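Local coordinates for DSBA-like thioredoxin domain-containing protein (Nitrosomonas europaea, PDB 2IN3), which probably acts as an oxidoreductase of the DsbA family, FrnE-like subfamily, and is a putative protein disulfide isomerase, at residues A[27-30]-A[31-35]; A[96-99]-A[100-104]; A[155-158]-A[159-163]. One frame throughout, in Å; residues are numbered along the deposited sequence. Where two conformers were deposited one is given.

Interaction 1: A[27-30]-A[31-35]. With EDO (1,2-ethanediol), chain E.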
# COMPACT_ATOMS: atom_id res chain seq x y z
N VAL A 27 -0.30 -10.28 6.45
CA VAL A 27 -0.34 -11.38 5.49
C VAL A 27 0.76 -11.16 4.44
O VAL A 27 1.55 -12.06 4.13
CB VAL A 27 -1.72 -11.44 4.79
CG1 VAL A 27 -1.74 -12.56 3.70
CG2 VAL A 27 -2.83 -11.63 5.82
N ILE A 28 0.82 -9.96 3.90
CA ILE A 28 1.89 -9.69 2.92
C ILE A 28 3.30 -9.72 3.56
O ILE A 28 4.27 -10.15 2.91
CB ILE A 28 1.60 -8.39 2.06
CG1 ILE A 28 2.56 -8.32 0.84
CG2 ILE A 28 1.74 -7.14 2.92
CD1 ILE A 28 2.36 -9.50 -0.17
N GLU A 29 3.41 -9.35 4.84
CA GLU A 29 4.69 -9.51 5.58
C GLU A 29 5.12 -11.01 5.59
O GLU A 29 6.29 -11.35 5.30
CB GLU A 29 4.60 -8.99 7.02
CG GLU A 29 5.90 -9.21 7.90
CD GLU A 29 5.67 -9.09 9.44
OE1 GLU A 29 4.56 -8.69 9.88
OE2 GLU A 29 6.62 -9.40 10.23
N ASN A 30 4.19 -11.88 5.95
CA ASN A 30 4.48 -13.32 5.97
C ASN A 30 4.85 -13.86 4.60
O ASN A 30 5.81 -14.63 4.46
CB ASN A 30 3.33 -14.13 6.57
CG ASN A 30 3.76 -15.57 6.90
OD1 ASN A 30 3.78 -16.45 6.03
ND2 ASN A 30 4.15 -15.80 8.15
N ILE A 31 4.10 -13.43 3.57
CA ILE A 31 4.38 -13.83 2.19
C ILE A 31 5.81 -13.41 1.79
O ILE A 31 6.61 -14.24 1.30
CB ILE A 31 3.34 -13.23 1.22
CG1 ILE A 31 1.97 -13.85 1.44
CG2 ILE A 31 3.78 -13.46 -0.26
CD1 ILE A 31 0.82 -13.06 0.73
N ARG A 32 6.14 -12.15 2.02
CA ARG A 32 7.54 -11.66 1.82
C ARG A 32 8.55 -12.46 2.58
O ARG A 32 9.64 -12.73 2.09
CB ARG A 32 7.70 -10.19 2.24
CG ARG A 32 6.90 -9.24 1.38
CD ARG A 32 7.10 -7.82 1.83
NE ARG A 32 8.48 -7.46 1.65
CZ ARG A 32 9.27 -6.96 2.58
NH1 ARG A 32 8.82 -6.71 3.80
NH2 ARG A 32 10.51 -6.70 2.27
N GLN A 33 8.24 -12.81 3.82
CA GLN A 33 9.20 -13.56 4.61
C GLN A 33 9.40 -14.96 4.01
O GLN A 33 10.53 -15.43 3.93
CB GLN A 33 8.78 -13.62 6.08
CG GLN A 33 8.94 -12.25 6.80
CD GLN A 33 8.29 -12.17 8.20
OE1 GLN A 33 7.37 -12.95 8.54
NE2 GLN A 33 8.75 -11.20 9.00
N GLU A 34 8.32 -15.58 3.53
CA GLU A 34 8.35 -16.98 3.12
C GLU A 34 8.77 -17.19 1.67
O GLU A 34 9.50 -18.16 1.35
CB GLU A 34 6.98 -17.61 3.36
CG GLU A 34 7.08 -19.05 3.78
CD GLU A 34 5.74 -19.77 3.82
OE1 GLU A 34 5.75 -20.98 3.60
OE2 GLU A 34 4.69 -19.13 4.09
N TYR A 35 8.35 -16.29 0.78
CA TYR A 35 8.53 -16.49 -0.65
C TYR A 35 9.64 -15.70 -1.34
O TYR A 35 9.81 -15.82 -2.56
CB TYR A 35 7.21 -16.24 -1.38
CG TYR A 35 6.13 -17.26 -1.07
CD1 TYR A 35 5.89 -18.34 -1.93
CD2 TYR A 35 5.35 -17.14 0.08
CE1 TYR A 35 4.90 -19.30 -1.63
CE2 TYR A 35 4.37 -18.07 0.39
CZ TYR A 35 4.13 -19.13 -0.47
OH TYR A 35 3.13 -20.02 -0.16
C1 EDO E . 11.13 -9.74 3.91
O1 EDO E . 11.27 -10.12 5.28
C2 EDO E . 12.04 -10.61 3.03
O2 EDO E . 12.40 -11.77 3.79

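Interaction 2: A[96-99]-A[100-104]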
# COMPACT_ATOMS: atom_id res chain seq x y z
N ALA A 96 0.73 10.04 -0.27
CA ALA A 96 1.28 8.89 0.42
C ALA A 96 1.75 7.86 -0.61
O ALA A 96 2.81 7.27 -0.44
CB ALA A 96 0.24 8.27 1.38
N CYS A 97 0.96 7.63 -1.65
CA CYS A 97 1.42 6.76 -2.75
C CYS A 97 2.75 7.23 -3.34
O CYS A 97 3.68 6.44 -3.54
CB CYS A 97 0.36 6.68 -3.85
SG CYS A 97 -1.07 5.78 -3.37
N ARG A 98 2.85 8.54 -3.63
CA ARG A 98 4.08 9.14 -4.11
C ARG A 98 5.26 9.00 -3.12
O ARG A 98 6.42 8.92 -3.53
CB ARG A 98 3.86 10.62 -4.50
CG ARG A 98 5.09 11.33 -5.05
CD ARG A 98 4.71 12.56 -5.91
NE ARG A 98 3.53 13.30 -5.47
CZ ARG A 98 3.54 14.49 -4.86
NH1 ARG A 98 2.38 15.05 -4.53
NH2 ARG A 98 4.68 15.11 -4.56
N GLY A 99 4.97 8.97 -1.82
CA GLY A 99 6.06 8.80 -0.83
C GLY A 99 6.66 7.42 -0.96
O GLY A 99 7.89 7.24 -0.91
N VAL A 100 5.78 6.45 -1.14
CA VAL A 100 6.18 5.05 -1.31
C VAL A 100 7.05 4.91 -2.60
O VAL A 100 8.13 4.33 -2.57
CB VAL A 100 4.96 4.12 -1.33
CG1 VAL A 100 5.37 2.68 -1.73
CG2 VAL A 100 4.21 4.17 0.06
N VAL A 101 6.58 5.50 -3.71
CA VAL A 101 7.30 5.48 -4.99
C VAL A 101 8.68 6.09 -4.78
O VAL A 101 9.68 5.53 -5.26
CB VAL A 101 6.54 6.25 -6.12
CG1 VAL A 101 7.42 6.43 -7.39
CG2 VAL A 101 5.23 5.52 -6.45
N SER A 102 8.74 7.22 -4.08
CA SER A 102 9.99 7.90 -3.77
C SER A 102 11.01 7.01 -3.04
O SER A 102 12.18 6.99 -3.42
CB SER A 102 9.74 9.16 -2.92
OG SER A 102 8.98 10.13 -3.64
N VAL A 103 10.55 6.29 -2.01
CA VAL A 103 11.43 5.40 -1.26
C VAL A 103 11.91 4.24 -2.15
O VAL A 103 13.05 3.79 -2.05
CB VAL A 103 10.72 4.89 0.02
CG1 VAL A 103 11.53 3.75 0.68
CG2 VAL A 103 10.47 6.07 1.00
N SER A 104 11.06 3.79 -3.07
CA SER A 104 11.47 2.77 -4.04
C SER A 104 12.67 3.21 -4.91
O SER A 104 13.45 2.35 -5.33
CB SER A 104 10.29 2.30 -4.91
OG SER A 104 10.06 3.22 -5.97

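Interaction 3: A[155-158]-A[159-163]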
# COMPACT_ATOMS: atom_id res chain seq x y z
N SER A 155 9.79 15.78 -6.93
CA SER A 155 10.26 15.75 -8.33
C SER A 155 9.13 15.37 -9.29
O SER A 155 8.25 14.60 -8.92
CB SER A 155 11.41 14.75 -8.52
OG SER A 155 10.98 13.42 -8.30
N ASP A 156 9.20 15.91 -10.51
CA ASP A 156 8.29 15.48 -11.58
C ASP A 156 8.38 13.98 -11.81
O ASP A 156 7.35 13.33 -12.08
CB ASP A 156 8.56 16.23 -12.88
CG ASP A 156 7.98 17.63 -12.87
OD1 ASP A 156 7.11 17.91 -12.01
OD2 ASP A 156 8.40 18.46 -13.70
N GLU A 157 9.60 13.44 -11.71
CA GLU A 157 9.81 12.00 -11.86
C GLU A 157 8.95 11.17 -10.89
O GLU A 157 8.29 10.22 -11.31
CB GLU A 157 11.28 11.62 -11.73
CG GLU A 157 11.48 10.09 -11.97
CD GLU A 157 12.88 9.56 -11.66
OE1 GLU A 157 13.76 10.33 -11.18
OE2 GLU A 157 13.10 8.35 -11.90
N ALA A 158 8.96 11.52 -9.60
CA ALA A 158 8.17 10.77 -8.61
C ALA A 158 6.68 10.95 -8.92
O ALA A 158 5.90 10.01 -8.87
CB ALA A 158 8.50 11.23 -7.22
N LYS A 159 6.29 12.16 -9.33
CA LYS A 159 4.90 12.44 -9.69
C LYS A 159 4.43 11.59 -10.88
O LYS A 159 3.32 11.00 -10.86
CB LYS A 159 4.69 13.93 -9.97
CG LYS A 159 4.87 14.81 -8.72
CD LYS A 159 4.69 16.31 -9.03
CE LYS A 159 4.72 17.09 -7.71
NZ LYS A 159 4.72 18.57 -7.94
N GLN A 160 5.26 11.55 -11.90
CA GLN A 160 4.92 10.87 -13.14
C GLN A 160 4.95 9.36 -12.96
O GLN A 160 4.08 8.64 -13.49
CB GLN A 160 5.86 11.30 -14.26
CG GLN A 160 5.66 12.76 -14.66
CD GLN A 160 6.76 13.28 -15.56
OE1 GLN A 160 7.64 12.52 -15.99
NE2 GLN A 160 6.72 14.58 -15.87
N ARG A 161 5.95 8.87 -12.23
CA ARG A 161 5.98 7.43 -11.90
C ARG A 161 4.76 6.97 -11.13
O ARG A 161 4.23 5.87 -11.41
CB ARG A 161 7.24 7.04 -11.14
CG ARG A 161 8.52 7.11 -11.97
CD ARG A 161 9.65 6.68 -11.04
NE ARG A 161 10.93 6.53 -11.71
CZ ARG A 161 11.45 5.37 -12.09
NH1 ARG A 161 10.78 4.23 -11.88
NH2 ARG A 161 12.65 5.36 -12.66
N THR A 162 4.33 7.79 -10.17
CA THR A 162 3.17 7.50 -9.32
C THR A 162 1.90 7.41 -10.19
O THR A 162 1.14 6.43 -10.11
CB THR A 162 3.00 8.56 -8.22
OG1 THR A 162 4.17 8.56 -7.39
CG2 THR A 162 1.79 8.25 -7.33
N LEU A 163 1.71 8.42 -11.02
CA LEU A 163 0.58 8.47 -11.93
C LEU A 163 0.66 7.32 -12.94
O LEU A 163 -0.36 6.68 -13.24
CB LEU A 163 0.50 9.84 -12.63
CG LEU A 163 -0.61 10.04 -13.67
CD1 LEU A 163 -1.99 9.68 -13.11
CD2 LEU A 163 -0.59 11.48 -14.24
O HOH W 1 7.37 18.88 -9.22

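Interaction 1: A[27-30]-A[31-35]
Glu29 and Gln33, one helical turn apart, bring their flat ends together at a steep angle: the carboxylate and amide planes stand 68° apart, with Gln33 NE2 3.0 Å from Glu29 OE2. Next to them, C1 of a 1,2-ethanediol, probably left from the crystallisation liquor, lies 3.4 Å above one face of the Arg32 guanidinium plane, displaced toward its rim, while the diol's O2 gives a weak hydrogen bond to Arg32 O. At the edge of the Tyr35 ring, in its plane, is Ile31 O. All of this belongs to helix 19-35, which crosses between strands 9-14 and 40-45 in the beta-alpha-beta unit of the thioredoxin fold.

The helix is amphipathic. On its inner side Ile31 CD1 is the meeting point, 4.0 Å from Val27 CG1 and equally far from Ile28 CD1, so that two neighbouring residues of one turn close on a single methyl of the next. With CG1 of Ile31 anti to the carbonyl carbon (chi1 -68°), its longer branch runs back over Val27 O. Branched aliphatic residues suit this side because they fill the space toward the sheet and helices 198-211 and 111-123: Ile31 rests on Leu10, Ile198 and Leu205, and Ile28 on Tyr12 and Phe112.

Polar residues take the outer side. Gln33 CG passes 3.2 Å from Glu29 O on its way outward, and Arg32 CG lies similarly near Ile28 O. Asn30 and Glu34 offer two acceptors at once, which cannot bond each other; a shared cation from helix 198-211 reconciles them. Arg202 NH2 bonds Asn30 OD1, and its NE forms a salt bridge with Glu34 OE2, though Glu34 was deposited in two conformers and this pairing is therefore less certain. In the conformer described, Glu34 OE2 stands 3.4 Å from Asn30 OD1.

Interaction 2: A[96-99]-A[100-104]
Ser102 turns back along the helix onto the carbonyl of Arg98, which it holds twice. Its backbone N bonds Arg98 O at 2.9 Å and its hydroxyl OG gives a second hydrogen bond to the same Arg98 O at 2.8 Å, the two donors arriving from opposite faces of the carbonyl plane. The hydroxyl reaches that oxygen because OG stands anti to the carbonyl carbon of Ser102 (chi1 -63°), tucked beside its own N-H.

The Arg98 side chain leaves in another direction. Its CG points opposite the backbone N and the chain bends so that the guanidinium meets partners outside this turn: NE forms a salt bridge with Glu94, a turn earlier, NH2 bonds Phe153 O, and the group makes a cation-pi contact with the Phe153 ring. A long charged residue fits this partly exposed position, while its backbone oxygen remains for the serine.

Three valines, Val100, Val101 and Val103, repeat one orientation. Each directs CG2 back over a carbonyl of the preceding turn: Val100 CG2 is 3.4 Å from Ala96 O, Val101 CG2 3.4 Å from Cys97 O, and Val103 CG2 3.4 Å from Gly99 O. Beyond that shared pose their neighbours differ: Val100 lies on Val111 and Ile118, Val101 meets Thr162, and Val103 lies on Phe114 and Phe149. Gly99 contributes backbone alone, its oxygen accepting from Val103 N at 3.0 Å.

Helix 94-106 thus sits amid the helices inserted between the two halves of the thioredoxin fold, as in other DsbA relatives. Where Ser102 packs on Phe149, Val152 and Phe153, a buried hydroxyl is probably tolerated because its proton is given to a carbonyl of its own helix.

Interaction 3: A[155-158]-A[159-163]
Ser155 O accepts from Lys159 N at 3.2 Å, beginning the regular i to i+4 ladder of helix 156-171, for which Ser155 is the N-cap in this helical part of the DsbA-like fold. Its small hydroxyl suits the place: Ser155 OG takes the N-H of Ala158 at 3.1 Å, supplying an acceptor to a first-turn N-H, as an N-cap does, and also bonds Val152 O.

On the outer side Glu157 and Arg161 run side by side, pointing the same way. Both chains are extended, which lets the guanidinium present its NE/NH2 side to one carboxylate oxygen. Arg161 NE approaches Glu157 OE2 at 2.8 Å, on the anti side of that oxygen, 26° out of the carboxylate plane, and Arg161 NH2 reaches the same OE2 at 3.1 Å, making a salt bridge. The two planes are turned 44° apart, yet OE2 stays close to the guanidinium plane. Asp156 and Lys159 are linked less directly: a water donates to Asp156 OD1 and accepts from Lys159 NZ.

The inward side carries Thr162, whose OG1 lies beside its own N (chi1 -61°) and faces helix 94-106. Thr162 N and Thr162 OG1 meet Ala158 O from opposite faces of its plane. A valine in its place would probably leave Ala158 O with the backbone N-H as its sole donor from this residue. The bond at stake is short, with Thr162 OG1 2.7 Å from Ala158 O.

From the N terminus the three contacts follow in series, none nesting in or crossing another. Each is a local turn-to-turn contact within a single helix, so none closes a loop. Interaction 1 lies on the helix between strands 9-14 and 40-45, which packs against helix 198-211 near the chain's end. Interactions 2 and 3 belong to the helices inserted before strand 179-184, and their centres lie about 9 Å apart. They touch, with Thr162 OG1 3.3 Å from Arg98 CA and Ser102 OG 3.8 Å from Ala158 CB, so helices 94-106 and 156-171 pack together. Interaction 1 stands apart, its centre about 28 Å from that of interaction 3, across the chain's centre.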